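PDB 6VMT: programmed Cell Death Protein 5 Homolog, which probably binds double-stranded DNA, although its precise role in this parasite remains to be established. Local coordinates for residues E12-A15 with Q16-A20; K21-A24 with Q25-M29; E67-I70 with I71-Q75; D85-V88 with R89-G93; A96-E99 with A100-R103. All coordinates share one frame; numbering follows the deposited sequence.

Interaction 1 of 5, residues E12-A15 with Q16-A20; sequences EEQA and QQMVA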
# COMPACT_ATOMS: atom_id res chain seq x y z
N GLU A 12 3.66 8.83 -37.79
CA GLU A 12 4.52 9.64 -36.88
C GLU A 12 3.68 10.09 -35.69
O GLU A 12 4.19 10.01 -34.57
CB GLU A 12 5.11 10.82 -37.64
CG GLU A 12 6.31 11.43 -36.97
CD GLU A 12 6.86 12.67 -37.67
OE1 GLU A 12 6.48 12.94 -38.83
OE2 GLU A 12 7.69 13.36 -37.04
N GLU A 13 2.43 10.53 -35.92
CA GLU A 13 1.50 11.00 -34.86
C GLU A 13 1.14 9.81 -33.96
O GLU A 13 1.16 9.98 -32.73
CB GLU A 13 0.23 11.62 -35.44
CG GLU A 13 -0.68 12.25 -34.39
CD GLU A 13 -2.08 12.65 -34.86
OE1 GLU A 13 -2.81 11.75 -35.33
OE2 GLU A 13 -2.43 13.86 -34.75
N GLN A 14 0.81 8.66 -34.53
CA GLN A 14 0.31 7.50 -33.75
C GLN A 14 1.43 7.00 -32.83
O GLN A 14 1.12 6.55 -31.72
CB GLN A 14 -0.23 6.41 -34.68
CG GLN A 14 -0.73 5.16 -33.95
CD GLN A 14 -2.02 5.38 -33.19
OE1 GLN A 14 -2.96 6.00 -33.67
NE2 GLN A 14 -2.07 4.84 -31.98
N ALA A 15 2.69 7.05 -33.27
CA ALA A 15 3.86 6.64 -32.46
C ALA A 15 4.13 7.70 -31.39
O ALA A 15 4.63 7.34 -30.31
CB ALA A 15 5.06 6.47 -33.35
N GLN A 16 3.84 8.96 -31.71
CA GLN A 16 3.94 10.12 -30.79
C GLN A 16 2.94 9.92 -29.65
O GLN A 16 3.19 10.45 -28.55
CB GLN A 16 3.76 11.43 -31.58
CG GLN A 16 3.13 12.58 -30.81
CD GLN A 16 2.69 13.69 -31.74
OE1 GLN A 16 3.32 13.96 -32.77
NE2 GLN A 16 1.59 14.33 -31.40
N GLN A 17 1.86 9.16 -29.91
CA GLN A 17 0.77 8.91 -28.94
C GLN A 17 1.14 7.73 -28.03
O GLN A 17 0.68 7.72 -26.89
CB GLN A 17 -0.56 8.64 -29.64
CG GLN A 17 -1.26 9.90 -30.12
CD GLN A 17 -2.70 9.66 -30.52
OE1 GLN A 17 -3.39 8.82 -29.95
NE2 GLN A 17 -3.15 10.40 -31.52
N MET A 18 1.91 6.76 -28.51
CA MET A 18 2.14 5.52 -27.71
C MET A 18 3.31 5.77 -26.76
O MET A 18 3.37 5.14 -25.71
CB MET A 18 2.40 4.30 -28.61
CG MET A 18 1.12 3.72 -29.31
SD MET A 18 -0.28 3.10 -28.25
CE MET A 18 0.65 2.17 -27.03
N VAL A 19 4.22 6.68 -27.10
CA VAL A 19 5.27 7.14 -26.15
C VAL A 19 4.60 7.99 -25.07
O VAL A 19 5.05 7.93 -23.93
CB VAL A 19 6.40 7.90 -26.87
CG1 VAL A 19 5.92 9.17 -27.53
CG2 VAL A 19 7.53 8.23 -25.92
N ALA A 20 3.57 8.76 -25.41
CA ALA A 20 2.79 9.60 -24.46
C ALA A 20 1.98 8.69 -23.53
O ALA A 20 2.30 8.62 -22.33
CB ALA A 20 1.92 10.58 -25.21
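E12 meets Q16 through the backbone, the carbonyl O of E12 taking the amide N of Q16 at 3.1 Å. This is an i to i+4 bond in the opening turn of the helix, and E12 and E13 suit the place because acidic side chains are favourable near a helix N-terminus, where their negative charge probably interacts well with the positive end of the helix dipole. Just before them the hydroxyl of S11 bonds to the amide N of E13. E13 gives its carbonyl O to Q17 N, a weak bond bent to 122° at the hydrogen. Its side chain lies alongside that of Q17, both pointing the same way. With CG of E13 anti to the backbone N (chi1 -174°) and the chain extended, OE1 of E13 comes within 4.1 Å of NE2 of Q17, carboxylate and amide planes being 55° apart; at this distance they are polar neighbours without a bond. Next, Q14 shares its carbonyl O between the amides of Q17 and M18, both weakly at 3.3 Å. Bonds from i+3 and i+4 together show a slightly irregular turn. CG of M18 lies 3.7 Å from the carbonyl O of Q14. A15 repeats the pattern, its O receiving weak bonds from M18 N and V19 N, while CG1 of V19 rests 3.6 Å from A15 O. Alanine suits the place as a strong helix former with only a methyl group. All this lies at the start of helix 12-43, predicted to form coiled coil, about 32 Å from the chain's centre and well away from helices 46-75 and 85-103.

Interaction 2 of 5, residues K21-A24 with Q25-M29; sequences KQQA and QQERM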
# COMPACT_ATOMS: atom_id res chain seq x y z
N LYS A 21 0.99 7.97 -24.07
CA LYS A 21 0.25 6.90 -23.33
C LYS A 21 1.22 6.23 -22.37
O LYS A 21 0.92 6.17 -21.18
CB LYS A 21 -0.37 5.88 -24.29
CG LYS A 21 -1.69 5.29 -23.82
CD LYS A 21 -2.41 4.43 -24.86
CE LYS A 21 -3.57 3.62 -24.29
NZ LYS A 21 -3.90 2.45 -25.14
N GLN A 22 2.36 5.75 -22.84
CA GLN A 22 3.25 4.90 -22.03
C GLN A 22 3.91 5.74 -20.95
O GLN A 22 4.24 5.16 -19.91
CB GLN A 22 4.31 4.19 -22.87
CG GLN A 22 5.23 3.28 -22.06
CD GLN A 22 6.48 3.96 -21.56
OE1 GLN A 22 6.78 5.11 -21.92
NE2 GLN A 22 7.23 3.25 -20.73
N GLN A 23 4.12 7.04 -21.19
CA GLN A 23 4.83 7.91 -20.21
C GLN A 23 3.78 8.53 -19.27
O GLN A 23 4.12 8.74 -18.12
CB GLN A 23 5.79 8.89 -20.90
CG GLN A 23 5.23 10.27 -21.21
CD GLN A 23 6.33 11.25 -21.57
OE1 GLN A 23 7.31 10.91 -22.24
NE2 GLN A 23 6.19 12.49 -21.13
N ALA A 24 2.54 8.72 -19.73
CA ALA A 24 1.38 9.01 -18.86
C ALA A 24 1.26 7.96 -17.74
O ALA A 24 0.95 8.37 -16.61
CB ALA A 24 0.11 9.07 -19.66
N GLN A 25 1.50 6.68 -18.04
CA GLN A 25 1.35 5.54 -17.10
C GLN A 25 2.49 5.48 -16.08
O GLN A 25 2.22 5.11 -14.93
CB GLN A 25 1.29 4.22 -17.87
CG GLN A 25 -0.03 3.99 -18.59
CD GLN A 25 -0.11 2.64 -19.26
OE1 GLN A 25 -0.98 2.40 -20.10
NE2 GLN A 25 0.79 1.74 -18.89
N GLN A 26 3.73 5.75 -16.48
CA GLN A 26 4.88 5.77 -15.55
C GLN A 26 4.68 6.95 -14.59
O GLN A 26 5.24 6.89 -13.49
CB GLN A 26 6.22 5.91 -16.30
CG GLN A 26 6.79 4.61 -16.85
CD GLN A 26 8.04 4.80 -17.69
OE1 GLN A 26 8.85 3.89 -17.86
NE2 GLN A 26 8.22 6.00 -18.24
N GLU A 27 3.94 7.98 -15.02
CA GLU A 27 3.53 9.16 -14.19
C GLU A 27 2.47 8.71 -13.18
O GLU A 27 2.69 8.88 -11.97
CB GLU A 27 2.98 10.30 -15.06
CG GLU A 27 4.05 11.18 -15.69
CD GLU A 27 3.56 12.11 -16.79
OE1 GLU A 27 2.40 12.57 -16.70
OE2 GLU A 27 4.34 12.38 -17.74
N ARG A 28 1.36 8.15 -13.67
CA ARG A 28 0.19 7.73 -12.86
C ARG A 28 0.68 6.73 -11.80
O ARG A 28 0.35 6.92 -10.64
CB ARG A 28 -0.90 7.14 -13.76
CG ARG A 28 -2.32 7.61 -13.42
CD ARG A 28 -3.35 7.10 -14.43
NE ARG A 28 -3.29 5.65 -14.60
CZ ARG A 28 -3.85 4.96 -15.60
NH1 ARG A 28 -4.54 5.58 -16.55
NH2 ARG A 28 -3.71 3.65 -15.64
N MET A 29 1.48 5.75 -12.19
CA MET A 29 2.15 4.79 -11.27
C MET A 29 2.85 5.55 -10.13
O MET A 29 2.55 5.27 -8.97
CB MET A 29 3.17 3.95 -12.03
CG MET A 29 3.62 2.71 -11.31
SD MET A 29 4.18 1.46 -12.50
CE MET A 29 5.96 1.72 -12.45
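Q22 and Q26, one turn apart, bring their amides together: NE2 of Q22 lies 3.4 Å from OE1 of Q26. The side chains slant across each other with the amide planes 61° apart. In Q22, CG stands opposite the backbone N (chi1 -179°) and the chain then bends at chi2, which carries its amide along the helix toward Q26. Glutamine suits both places, since each amide can offer an N-H as well as a carbonyl to a neighbour or to water.

A second polar pair is Q23 with E27. These chains run side by side in the same direction, and NE2 of Q23 approaches OE2 of E27 to 3.9 Å, the two planes being well turned from each other. The aliphatic part of E27 lies closer in, its CG 3.4 Å from the carbonyl O of Q23.

The backbone links the turns. The amide N of Q25 reaches K21 O at 3.2 Å, E27 N bonds to Q23 O, and R28 N meets A24 O at 3.0 Å with an angle of 160° at the hydrogen. A24, with its small methyl, is a good helix former.

Every touching residue here is exposed, and the side chains that meet are polar or charged. Such chemistry implies a polar helix surface, compatible with water, whose clear hydrogen bonds are those of the backbone.

Interaction 3 of 5, residues E67-I70 with I71-Q75; sequences EMHI and IQAVQ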
# COMPACT_ATOMS: atom_id res chain seq x y z
N GLU A 67 -1.58 -1.98 5.72
CA GLU A 67 -1.59 -0.69 5.00
C GLU A 67 -2.92 -0.58 4.25
O GLU A 67 -3.62 0.39 4.44
CB GLU A 67 -0.38 -0.61 4.09
CG GLU A 67 0.98 -0.48 4.79
CD GLU A 67 2.19 -0.39 3.84
OE1 GLU A 67 1.99 -0.50 2.60
OE2 GLU A 67 3.34 -0.23 4.32
N MET A 68 -3.33 -1.59 3.50
CA MET A 68 -4.66 -1.56 2.82
C MET A 68 -5.72 -1.28 3.86
O MET A 68 -6.63 -0.53 3.59
CB MET A 68 -5.03 -2.90 2.16
CG MET A 68 -4.60 -3.04 0.68
SD MET A 68 -4.77 -4.75 0.00
CE MET A 68 -6.55 -4.92 -0.03
N HIS A 69 -5.70 -2.00 4.96
CA HIS A 69 -6.78 -1.95 5.96
C HIS A 69 -6.77 -0.58 6.62
O HIS A 69 -7.84 0.01 6.74
CB HIS A 69 -6.62 -3.04 7.02
CG HIS A 69 -7.66 -2.96 8.08
ND1 HIS A 69 -8.97 -3.38 7.86
CD2 HIS A 69 -7.62 -2.48 9.33
CE1 HIS A 69 -9.68 -3.18 8.95
NE2 HIS A 69 -8.86 -2.62 9.86
N ILE A 70 -5.61 -0.11 7.08
CA ILE A 70 -5.49 1.19 7.79
C ILE A 70 -6.07 2.27 6.89
O ILE A 70 -6.84 3.08 7.35
CB ILE A 70 -4.04 1.50 8.14
CG1 ILE A 70 -3.53 0.61 9.26
CG2 ILE A 70 -3.88 2.97 8.44
CD1 ILE A 70 -2.05 0.61 9.40
N ILE A 71 -5.71 2.26 5.62
CA ILE A 71 -6.16 3.31 4.68
C ILE A 71 -7.67 3.23 4.53
O ILE A 71 -8.32 4.26 4.74
CB ILE A 71 -5.46 3.14 3.34
CG1 ILE A 71 -3.97 3.41 3.50
CG2 ILE A 71 -6.11 4.03 2.30
CD1 ILE A 71 -3.21 3.19 2.24
N GLN A 72 -8.22 2.09 4.13
CA GLN A 72 -9.70 2.00 3.94
C GLN A 72 -10.37 2.43 5.24
O GLN A 72 -11.34 3.16 5.17
CB GLN A 72 -10.17 0.63 3.41
CG GLN A 72 -10.12 -0.53 4.41
CD GLN A 72 -11.32 -0.71 5.32
OE1 GLN A 72 -12.46 -0.42 4.97
NE2 GLN A 72 -11.08 -1.24 6.51
N ALA A 73 -9.80 2.06 6.40
CA ALA A 73 -10.41 2.24 7.73
C ALA A 73 -10.42 3.71 8.16
O ALA A 73 -11.44 4.17 8.65
CB ALA A 73 -9.60 1.45 8.71
N VAL A 74 -9.28 4.37 8.09
CA VAL A 74 -9.13 5.81 8.41
C VAL A 74 -9.98 6.62 7.40
O VAL A 74 -10.89 7.40 7.81
CB VAL A 74 -7.65 6.19 8.40
CG1 VAL A 74 -7.43 7.65 8.71
CG2 VAL A 74 -6.84 5.35 9.37
N GLN A 75 -9.80 6.40 6.10
CA GLN A 75 -10.58 7.14 5.08
C GLN A 75 -12.09 7.12 5.38
O GLN A 75 -12.73 8.12 5.00
CB GLN A 75 -10.31 6.55 3.72
CG GLN A 75 -9.07 7.15 3.10
CD GLN A 75 -8.87 6.52 1.75
OE1 GLN A 75 -9.63 5.63 1.39
NE2 GLN A 75 -7.81 6.95 1.06
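The apolar part of the contact is a methyl pair: the side chains of I70 and V74 run alongside each other in the same direction, and their CG2 atoms meet at 3.9 Å. In V74, CG2 lies beside the backbone N and opposite the carbonyl carbon, with CG1 at chi1 180°, and this rotation turns CG2 back over the preceding turn. Branched residues suit this side of the helix because their methyls sit close to the backbone.

H69 provides an aromatic contact. CB of A73 lies over one face of its ring, 4.3 Å above the plane and displaced toward the rim; a small methyl suits this place against the ring. Q72 comes to the same ring obliquely, NE2 of Q72 lying 3.3 Å from ND1 of H69, with ring and amide planes 47° apart.

Four i to i+4 backbone bonds link the segments. I71 N bonds to E67 O at 3.0 Å, and Q72 N meets M68 O with a nearly straight 174° at the hydrogen. A73 N reaches H69 O, and V74 N reaches I70 O at 2.9 Å.

This C-terminal part of helix 46-75 is flanked by both other helices. E67 touches K36 and L40 of helix 12-43, V74 touches F43 of that helix, and H69 and I70 face M95 and L91 of helix 85-103. M79, beyond the helix, touches I70 and A73.

Interaction 4 of 5, residues D85-V88 with R89-G93; sequences DDTV and RELLG
L92 packs back on V88, one turn earlier, their side chains side by side and pointing the same way. Followed outward, the leucine begins with CB of L92 3.7 Å from the carbonyl O of V88, the oxygen that also takes the amide N of L92 at 2.8 Å. CG of L92 stays at the same distance from this oxygen, because chi1 of -80° sets it beside the backbone N and so over the previous turn. CD1 of L92 then extends to CG1 of V88, a van der Waals contact of 4.0 Å. Leucine has the length to reach along the helix, and valine the branching to meet it near the backbone.

L91 lies on the adjoining side. Its CG is 3.3 Å from the carbonyl O of T87, which is bonded to the amide N of L91. Beneath these side chains the backbone is regular: R89 N bonds to D85 O at 2.8 Å with 178° at the hydrogen, and E90 N reaches D86 O.

The polar residues open the helix. OG1 of T87 is hydrogen-bonded to OG of S84. Aspartate suits position 85 because its OD1 forms a salt bridge to NE of R51 on helix 46-75, while OD2 lies near the carboxylate of E47. Toward helix 46-75 turn V88, which touches R51 and L52, and L91, which touches V66. Buried V88, L91 and L92 with exposed E90 and D86 make this an amphipathic helix, the usual building unit of a small helical bundle, here one in which helix 46-75 touches both this helix and the end of helix 12-43.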
# COMPACT_ATOMS: atom_id res chain seq x y z
N ASP A 85 2.06 2.54 16.93
CA ASP A 85 2.87 1.30 16.73
C ASP A 85 2.17 0.10 17.38
O ASP A 85 2.15 -0.98 16.78
CB ASP A 85 4.27 1.46 17.34
CG ASP A 85 5.15 0.22 17.31
OD1 ASP A 85 5.42 -0.27 16.20
OD2 ASP A 85 5.58 -0.25 18.40
N ASP A 86 1.60 0.31 18.56
CA ASP A 86 0.88 -0.71 19.37
C ASP A 86 -0.27 -1.28 18.53
O ASP A 86 -0.45 -2.49 18.55
CB ASP A 86 0.42 -0.11 20.70
CG ASP A 86 1.40 0.86 21.37
OD1 ASP A 86 1.84 1.84 20.70
OD2 ASP A 86 1.70 0.65 22.57
N THR A 87 -1.03 -0.45 17.83
CA THR A 87 -2.15 -0.90 16.96
C THR A 87 -1.61 -1.57 15.70
O THR A 87 -2.21 -2.56 15.24
CB THR A 87 -3.09 0.24 16.56
OG1 THR A 87 -3.53 0.99 17.70
CG2 THR A 87 -4.32 -0.27 15.85
N VAL A 88 -0.51 -1.06 15.13
CA VAL A 88 0.15 -1.70 13.96
C VAL A 88 0.53 -3.13 14.36
O VAL A 88 0.05 -4.09 13.70
CB VAL A 88 1.37 -0.89 13.50
CG1 VAL A 88 2.21 -1.66 12.50
CG2 VAL A 88 0.95 0.45 12.92
N ARG A 89 1.33 -3.27 15.41
CA ARG A 89 1.83 -4.57 15.93
C ARG A 89 0.64 -5.52 16.09
O ARG A 89 0.69 -6.61 15.55
CB ARG A 89 2.64 -4.32 17.20
CG ARG A 89 2.38 -5.29 18.34
CD ARG A 89 3.45 -5.29 19.41
NE ARG A 89 3.36 -6.54 20.16
CZ ARG A 89 3.64 -7.78 19.69
NH1 ARG A 89 4.06 -7.98 18.45
NH2 ARG A 89 3.49 -8.83 20.48
N GLU A 90 -0.43 -5.06 16.73
CA GLU A 90 -1.70 -5.82 16.91
C GLU A 90 -2.18 -6.31 15.54
O GLU A 90 -2.34 -7.52 15.39
CB GLU A 90 -2.72 -4.94 17.62
CG GLU A 90 -3.89 -5.67 18.25
CD GLU A 90 -4.74 -4.79 19.18
OE1 GLU A 90 -5.11 -3.67 18.74
OE2 GLU A 90 -5.02 -5.19 20.34
N LEU A 91 -2.36 -5.41 14.56
CA LEU A 91 -2.87 -5.75 13.20
C LEU A 91 -1.92 -6.74 12.51
O LEU A 91 -2.41 -7.77 12.00
CB LEU A 91 -3.02 -4.49 12.35
CG LEU A 91 -4.10 -3.47 12.75
CD1 LEU A 91 -4.13 -2.35 11.74
CD2 LEU A 91 -5.47 -4.09 12.82
N LEU A 92 -0.61 -6.51 12.52
CA LEU A 92 0.37 -7.47 11.91
C LEU A 92 0.21 -8.89 12.49
O LEU A 92 0.25 -9.86 11.73
CB LEU A 92 1.77 -6.95 12.18
CG LEU A 92 2.23 -5.85 11.23
CD1 LEU A 92 3.56 -5.29 11.68
CD2 LEU A 92 2.36 -6.36 9.83
N GLY A 93 0.02 -9.04 13.79
CA GLY A 93 -0.33 -10.35 14.35
C GLY A 93 -1.63 -10.87 13.78
O GLY A 93 -1.67 -12.02 13.41

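Interaction 5 of 5, residues A96-E99 with A100-R103; sequences ANQE and AESR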
# COMPACT_ATOMS: atom_id res chain seq x y z
N ALA A 96 -1.11 -12.12 10.06
CA ALA A 96 -0.27 -13.34 10.20
C ALA A 96 -1.16 -14.51 10.62
O ALA A 96 -1.18 -15.57 9.99
CB ALA A 96 0.81 -13.14 11.22
N ASN A 97 -1.92 -14.28 11.68
CA ASN A 97 -2.75 -15.32 12.30
C ASN A 97 -3.76 -15.85 11.31
O ASN A 97 -3.95 -17.06 11.26
CB ASN A 97 -3.44 -14.79 13.54
CG ASN A 97 -3.79 -15.95 14.40
OD1 ASN A 97 -2.95 -16.83 14.59
ND2 ASN A 97 -5.04 -16.01 14.81
N GLN A 98 -4.40 -14.95 10.55
CA GLN A 98 -5.48 -15.29 9.59
C GLN A 98 -4.87 -15.88 8.32
O GLN A 98 -5.59 -16.63 7.66
CB GLN A 98 -6.31 -14.06 9.29
CG GLN A 98 -7.79 -14.36 9.24
CD GLN A 98 -8.30 -14.95 10.53
OE1 GLN A 98 -7.92 -14.53 11.63
NE2 GLN A 98 -9.19 -15.92 10.41
N GLU A 99 -3.61 -15.55 8.00
CA GLU A 99 -2.82 -16.17 6.90
C GLU A 99 -2.70 -17.66 7.21
O GLU A 99 -3.05 -18.47 6.34
CB GLU A 99 -1.43 -15.53 6.73
CG GLU A 99 -1.41 -14.29 5.83
CD GLU A 99 -0.22 -13.33 5.91
OE1 GLU A 99 0.87 -13.76 6.40
OE2 GLU A 99 -0.37 -12.13 5.48
N ALA A 100 -2.23 -17.99 8.41
CA ALA A 100 -2.11 -19.37 8.94
C ALA A 100 -3.49 -20.05 8.99
O ALA A 100 -3.57 -21.20 8.61
CB ALA A 100 -1.46 -19.35 10.28
N GLU A 101 -4.54 -19.36 9.42
CA GLU A 101 -5.89 -19.98 9.57
C GLU A 101 -6.50 -20.29 8.19
O GLU A 101 -7.37 -21.18 8.14
CB GLU A 101 -6.85 -19.08 10.36
CG GLU A 101 -8.01 -19.85 10.95
CD GLU A 101 -7.60 -20.74 12.10
OE1 GLU A 101 -7.21 -20.19 13.15
OE2 GLU A 101 -7.67 -21.99 11.95
N SER A 102 -6.13 -19.55 7.14
CA SER A 102 -6.45 -19.86 5.72
C SER A 102 -5.72 -21.15 5.33
O SER A 102 -6.40 -22.10 4.92
CB SER A 102 -6.07 -18.74 4.78
OG SER A 102 -6.52 -17.49 5.27
N ARG A 103 -4.40 -21.17 5.54
CA ARG A 103 -3.46 -22.26 5.17
C ARG A 103 -3.76 -23.55 5.95
O ARG A 103 -3.18 -24.59 5.58
CB ARG A 103 -2.01 -21.81 5.39
CG ARG A 103 -1.35 -21.23 4.15
CD ARG A 103 0.07 -20.72 4.37
NE ARG A 103 0.96 -21.64 5.08
CZ ARG A 103 2.29 -21.52 5.18
NH1 ARG A 103 2.93 -20.52 4.59
NH2 ARG A 103 2.98 -22.42 5.86
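A100 N bonds to A96 O at 3.1 Å, with 171° at the hydrogen, and the same i to i+4 pattern carries the helix on from residues 96-99 into 100-103. E101 N reaches N97 O, R103 N meets E99 O, and S102 N bonds to Q98 O at 3.0 Å.

That last carbonyl has a second donor. OG of S102 gives a hydrogen bond to Q98 O at 2.7 Å, so two bonds from one residue grip a single oxygen; the hydroxyl lies nearer the carbonyl plane and the amide above it. The hydroxyl gets there because OG lies opposite the carbonyl carbon and beside the backbone N (chi1 -48°), which turns it back toward the preceding turn. A serine hydroxyl bonded to the carbonyl four residues earlier is a familiar helix motif, and it lets a short polar side chain meet its hydrogen-bonding need within the helix. This is the last part of helix 85-103; close by, OG of S104 bonds to the carbonyl O of E101.

Q98 lies obliquely across E101, and its NE2 comes 3.9 Å from CB of E101, so the amide rests on aliphatic carbon. The two terminal planes are 45° apart. CB of R103 lies 3.6 Å from the carbonyl O of E99. E99 itself turns its carboxylate to R62 of helix 46-75, OE1 of E99 forming a long, weak ion pair with NH2 of R62.

How the interactions relate
Interactions 1 and 2 adjoin on helix 12-43, their centres about 14 Å apart, and belong to the exposed arm that reaches away from the rest of the chain. Interaction 1 is about 48 Å, centre to centre, from both interaction 4 and interaction 5; the centres of interactions 2 and 3 are about 25 Å apart. Interactions 3 and 4 touch: CG1 of I70 meets CD1 of L91 at 3.9 Å, so the apolar faces of helices 46-75 and 85-103 meet. Interaction 5 continues helix 85-103, its centre about 16 Å from that of interaction 4 and its nearest atoms about 10 Å from interaction 3. Burial rises from the arm to interactions 3 and 4, then falls at interaction 5.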